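Local structure of amino acid ABC transporter, periplasmic amino acid-binding protein (Brucella ovis, 4Z9N) at residues L21-A33 / W41-A53. The protein probably captures glutathione in the periplasm as the solute-binding component of an ABC transporter, for delivery to the membrane-embedded importer. Numbering follows the deposited sequence.
Sequences LQCGVNTGLLGFA and WSGFDVDYCRAVA. With GSH (glutathione), chain U.
Val25 and Trp41 illustrate how a residue beside a ligand pocket is tied into the core behind it. From CB of Val25 the two methyls part company. CG1, trans to the carbonyl carbon (chi1 -61°), reaches SG of Cys49 at 3.8 Å on the helix, while CG2 is turned over one face of the indole, 4.0 Å from the centroid of its six-membered ring, in a CH-pi contact. The indole reaches further along segment 21-33, its CH2 lying 3.1 Å from Asn26 O. Along the same strand Cys23 SG packs on Cys49 CB, and Leu21 CD2 fits against Val52 CG1 at 3.6 Å. Strand 21-25 and helix segment 44-53 run nearly antiparallel (158°), within a beta-alpha-beta crossover (strand 21-25, helix 44-57, strand 63-67), as in the lobes of periplasmic binding proteins. The chain runs on into the glutathione site, where Thr27 OG1 hydrogen-bonds glutathione O31 at 2.6 Å. Asn26 OD1 accepts from Gly28 N, an Asx turn, while ND2 of the same amide goes to ligand O2. At the helix start, Phe44 N donates to Gly31 O at 2.8 Å, and Phe32 O takes weak bonds from Asp45 N and Val46 N. Asp45 OD2 lies at the edge of the Phe32 ring and accepts from Asn88 N; Asn88 also bonds Asn26 ND2 and glutathione.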
loop_
_atom_site.group_PDB
_atom_site.type_symbol
_atom_site.label_atom_id
_atom_site.label_comp_id
_atom_site.label_asym_id
_atom_site.label_seq_id
_atom_site.Cartn_x
_atom_site.Cartn_y
_atom_site.Cartn_z
ATOM N N LEU D 21 18.197 18.162 1.010
ATOM C CA LEU D 21 17.341 17.379 0.132
ATOM C C LEU D 21 16.716 18.285 -0.939
ATOM O O LEU D 21 16.193 19.349 -0.617
ATOM C CB LEU D 21 16.266 16.686 0.975
ATOM C CG LEU D 21 15.144 15.892 0.302
ATOM C CD1 LEU D 21 15.676 14.621 -0.339
ATOM C CD2 LEU D 21 14.058 15.550 1.316
ATOM N N GLN D 22 16.793 17.892 -2.207
ATOM C CA GLN D 22 16.165 18.675 -3.277
ATOM C C GLN D 22 14.813 18.049 -3.627
ATOM O O GLN D 22 14.776 16.923 -4.102
ATOM C CB GLN D 22 17.065 18.721 -4.516
ATOM C CG GLN D 22 16.665 19.728 -5.603
ATOM C CD GLN D 22 16.916 21.173 -5.200
ATOM O OE1 GLN D 22 17.997 21.516 -4.709
ATOM N NE2 GLN D 22 15.940 22.036 -5.451
ATOM N N CYS D 23 13.715 18.775 -3.410
ATOM C CA CYS D 23 12.366 18.209 -3.612
ATOM C C CYS D 23 11.542 18.861 -4.717
ATOM O O CYS D 23 11.471 20.094 -4.812
ATOM C CB CYS D 23 11.568 18.313 -2.317
ATOM S SG CYS D 23 12.284 17.411 -0.947
ATOM N N GLY D 24 10.897 18.042 -5.539
ATOM C CA GLY D 24 9.939 18.570 -6.490
ATOM C C GLY D 24 8.570 18.759 -5.849
ATOM O O GLY D 24 7.985 17.798 -5.331
ATOM N N VAL D 25 8.051 19.988 -5.885
ATOM C CA VAL D 25 6.758 20.297 -5.270
ATOM C C VAL D 25 5.882 21.106 -6.220
ATOM O O VAL D 25 6.284 21.410 -7.343
ATOM C CB VAL D 25 6.929 21.040 -3.923
ATOM C CG1 VAL D 25 7.700 20.180 -2.923
ATOM C CG2 VAL D 25 7.645 22.369 -4.115
ATOM N N ASN D 26 4.683 21.444 -5.748
ATOM C CA ASN D 26 3.705 22.178 -6.540
ATOM C C ASN D 26 4.184 23.609 -6.812
ATOM O O ASN D 26 5.033 24.131 -6.085
ATOM C CB ASN D 26 2.357 22.189 -5.814
ATOM C CG ASN D 26 1.197 22.364 -6.761
ATOM O OD1 ASN D 26 0.966 23.471 -7.265
ATOM N ND2 ASN D 26 0.434 21.284 -6.994
ATOM N N THR D 27 3.673 24.245 -7.865
ATOM C CA THR D 27 3.977 25.667 -8.051
ATOM C C THR D 27 3.221 26.511 -7.019
ATOM O O THR D 27 3.642 27.619 -6.678
ATOM C CB THR D 27 3.621 26.161 -9.456
ATOM O OG1 THR D 27 2.219 25.993 -9.669
ATOM C CG2 THR D 27 4.384 25.372 -10.492
ATOM N N GLY D 28 2.095 26.003 -6.540
ATOM C CA GLY D 28 1.297 26.745 -5.581
ATOM C C GLY D 28 -0.120 26.237 -5.425
ATOM O O GLY D 28 -1.015 26.596 -6.198
ATOM N N LEU D 29 -0.320 25.412 -4.407
ATOM C CA LEU D 29 -1.615 24.800 -4.119
ATOM C C LEU D 29 -1.852 24.859 -2.615
ATOM O O LEU D 29 -1.147 24.195 -1.850
ATOM C CB LEU D 29 -1.657 23.351 -4.631
ATOM C CG LEU D 29 -2.940 22.576 -4.363
ATOM C CD1 LEU D 29 -4.116 23.302 -4.979
ATOM C CD2 LEU D 29 -2.841 21.147 -4.906
ATOM N N LEU D 30 -2.822 25.672 -2.191
ATOM C CA LEU D 30 -3.041 25.914 -0.767
ATOM C C LEU D 30 -3.332 24.611 -0.046
ATOM O O LEU D 30 -4.151 23.814 -0.499
ATOM C CB LEU D 30 -4.183 26.913 -0.544
ATOM C CG LEU D 30 -3.892 28.352 -0.976
ATOM C CD1 LEU D 30 -5.150 29.215 -0.947
ATOM C CD2 LEU D 30 -2.800 28.966 -0.101
ATOM N N GLY D 31 -2.644 24.397 1.071
ATOM C CA GLY D 31 -2.854 23.207 1.877
ATOM C C GLY D 31 -1.849 22.127 1.556
ATOM O O GLY D 31 -1.481 21.336 2.414
ATOM N N PHE D 32 -1.377 22.106 0.315
ATOM C CA PHE D 32 -0.467 21.058 -0.099
ATOM C C PHE D 32 0.960 21.545 -0.320
ATOM O O PHE D 32 1.894 20.930 0.178
ATOM C CB PHE D 32 -1.028 20.374 -1.340
ATOM C CG PHE D 32 -2.039 19.341 -0.989
ATOM C CD1 PHE D 32 -3.344 19.710 -0.693
ATOM C CD2 PHE D 32 -1.661 18.021 -0.823
ATOM C CE1 PHE D 32 -4.277 18.753 -0.321
ATOM C CE2 PHE D 32 -2.588 17.058 -0.440
ATOM C CZ PHE D 32 -3.897 17.432 -0.184
ATOM N N ALA D 33 1.133 22.636 -1.057
ATOM C CA ALA D 33 2.467 23.203 -1.244
ATOM C C ALA D 33 2.351 24.599 -1.801
ATOM O O ALA D 33 1.915 24.794 -2.938
ATOM C CB ALA D 33 3.312 22.344 -2.167
ATOM N N TRP D 41 8.239 27.756 2.177
ATOM C CA TRP D 41 7.221 26.802 1.760
ATOM C C TRP D 41 6.482 26.155 2.928
ATOM O O TRP D 41 7.070 25.866 3.969
ATOM C CB TRP D 41 7.858 25.714 0.888
ATOM C CG TRP D 41 8.248 26.215 -0.473
ATOM C CD1 TRP D 41 9.399 26.881 -0.816
ATOM C CD2 TRP D 41 7.472 26.110 -1.670
ATOM N NE1 TRP D 41 9.382 27.184 -2.165
ATOM C CE2 TRP D 41 8.211 26.721 -2.707
ATOM C CE3 TRP D 41 6.223 25.546 -1.970
ATOM C CZ2 TRP D 41 7.737 26.792 -4.021
ATOM C CZ3 TRP D 41 5.758 25.615 -3.277
ATOM C CH2 TRP D 41 6.511 26.239 -4.283
ATOM N N SER D 42 5.185 25.929 2.737
ATOM C CA SER D 42 4.391 25.177 3.698
ATOM C C SER D 42 3.337 24.359 2.959
ATOM O O SER D 42 3.049 24.612 1.783
ATOM C CB SER D 42 3.723 26.105 4.717
ATOM O OG SER D 42 2.748 26.922 4.096
ATOM N N GLY D 43 2.766 23.389 3.661
ATOM C CA GLY D 43 1.767 22.500 3.087
ATOM C C GLY D 43 1.945 21.035 3.483
ATOM O O GLY D 43 2.956 20.651 4.080
ATOM N N PHE D 44 0.948 20.221 3.144
ATOM C CA PHE D 44 0.919 18.792 3.477
ATOM C C PHE D 44 2.064 18.039 2.787
ATOM O O PHE D 44 2.816 17.308 3.442
ATOM C CB PHE D 44 -0.441 18.198 3.073
ATOM C CG PHE D 44 -0.619 16.733 3.408
ATOM C CD1 PHE D 44 -1.121 16.342 4.642
ATOM C CD2 PHE D 44 -0.325 15.750 2.463
ATOM C CE1 PHE D 44 -1.304 14.991 4.947
ATOM C CE2 PHE D 44 -0.517 14.389 2.763
ATOM C CZ PHE D 44 -1.006 14.019 4.008
ATOM N N ASP D 45 2.202 18.225 1.473
ATOM C CA ASP D 45 3.306 17.593 0.753
ATOM C C ASP D 45 4.638 18.232 1.152
ATOM O O ASP D 45 5.647 17.546 1.240
ATOM C CB ASP D 45 3.110 17.682 -0.764
ATOM C CG ASP D 45 2.133 16.643 -1.291
ATOM O OD1 ASP D 45 1.890 15.650 -0.571
ATOM O OD2 ASP D 45 1.619 16.820 -2.429
ATOM N N VAL D 46 4.645 19.543 1.388
ATOM C CA VAL D 46 5.862 20.192 1.878
ATOM C C VAL D 46 6.352 19.545 3.177
ATOM O O VAL D 46 7.548 19.257 3.328
ATOM C CB VAL D 46 5.646 21.702 2.069
ATOM C CG1 VAL D 46 6.727 22.297 2.979
ATOM C CG2 VAL D 46 5.644 22.399 0.694
ATOM N N ASP D 47 5.438 19.301 4.116
ATOM C CA ASP D 47 5.852 18.712 5.389
ATOM C C ASP D 47 6.405 17.294 5.188
ATOM O O ASP D 47 7.286 16.850 5.930
ATOM C CB ASP D 47 4.699 18.675 6.408
ATOM C CG ASP D 47 4.471 20.015 7.099
ATOM O OD1 ASP D 47 3.401 20.174 7.724
ATOM O OD2 ASP D 47 5.339 20.916 6.996
ATOM N N TYR D 48 5.885 16.580 4.195
ATOM C CA TYR D 48 6.407 15.247 3.886
ATOM C C TYR D 48 7.864 15.357 3.432
ATOM O O TYR D 48 8.701 14.540 3.809
ATOM C CB TYR D 48 5.554 14.549 2.813
ATOM C CG TYR D 48 4.739 13.408 3.390
ATOM C CD1 TYR D 48 3.534 13.651 4.051
ATOM C CD2 TYR D 48 5.199 12.098 3.324
ATOM C CE1 TYR D 48 2.804 12.618 4.608
ATOM C CE2 TYR D 48 4.472 11.052 3.899
ATOM C CZ TYR D 48 3.278 11.329 4.532
ATOM O OH TYR D 48 2.547 10.293 5.082
ATOM N N CYS D 49 8.157 16.362 2.615
ATOM C CA CYS D 49 9.541 16.647 2.221
ATOM C C CYS D 49 10.409 16.928 3.428
ATOM O O CYS D 49 11.530 16.423 3.545
ATOM C CB CYS D 49 9.617 17.847 1.290
ATOM S SG CYS D 49 8.773 17.636 -0.267
ATOM N N ARG D 50 9.887 17.760 4.319
ATOM C CA ARG D 50 10.623 18.105 5.522
ATOM C C ARG D 50 10.794 16.886 6.422
ATOM O O ARG D 50 11.758 16.808 7.188
ATOM C CB ARG D 50 9.928 19.232 6.287
ATOM C CG ARG D 50 9.763 20.531 5.489
ATOM C CD ARG D 50 9.540 21.715 6.435
ATOM N NE ARG D 50 9.242 22.937 5.700
ATOM C CZ ARG D 50 10.165 23.735 5.168
ATOM N NH1 ARG D 50 11.454 23.450 5.284
ATOM N NH2 ARG D 50 9.792 24.820 4.506
ATOM N N ALA D 51 9.856 15.947 6.347
ATOM C CA ALA D 51 9.971 14.719 7.141
ATOM C C ALA D 51 11.178 13.890 6.689
ATOM O O ALA D 51 11.919 13.342 7.514
ATOM C CB ALA D 51 8.670 13.874 7.055
ATOM N N VAL D 52 11.378 13.804 5.380
ATOM C CA VAL D 52 12.521 13.086 4.842
ATOM C C VAL D 52 13.807 13.808 5.221
ATOM O O VAL D 52 14.781 13.177 5.625
ATOM C CB VAL D 52 12.394 12.918 3.326
ATOM C CG1 VAL D 52 13.633 12.267 2.745
ATOM C CG2 VAL D 52 11.153 12.082 3.014
ATOM N N ALA D 53 13.801 15.133 5.115
ATOM C CA ALA D 53 14.962 15.902 5.522
ATOM C C ALA D 53 15.266 15.695 7.007
ATOM O O ALA D 53 16.439 15.637 7.405
ATOM C CB ALA D 53 14.754 17.380 5.214
HETATM N N1 GSH U . -3.278 14.005 -9.271
HETATM C CA1 GSH U . -3.425 14.406 -10.671
HETATM C C1 GSH U . -2.234 13.863 -11.457
HETATM O O11 GSH U . -2.232 13.966 -12.715
HETATM O O12 GSH U . -1.258 13.325 -10.865
HETATM C CB1 GSH U . -3.450 15.935 -10.835
HETATM C CG1 GSH U . -2.133 16.517 -10.286
HETATM C CD1 GSH U . -2.046 17.988 -10.677
HETATM O OE1 GSH U . -1.122 18.421 -11.294
HETATM N N2 GSH U . -3.120 18.860 -10.267
HETATM C CA2 GSH U . -3.046 20.255 -10.663
HETATM C C2 GSH U . -1.828 20.966 -10.057
HETATM O O2 GSH U . -1.226 20.561 -9.115
HETATM C CB2 GSH U . -4.374 20.964 -10.376
HETATM S SG2 GSH U . -4.668 21.184 -8.599
HETATM N N3 GSH U . -1.386 22.170 -10.729
HETATM C CA3 GSH U . -0.247 22.891 -10.230
HETATM C C3 GSH U . 0.725 23.121 -11.387
HETATM O O31 GSH U . 1.670 23.937 -11.228
HETATM O O32 GSH U . 0.593 22.490 -12.481
HETATM O O HOH W 1 -0.288 25.640 1.964
#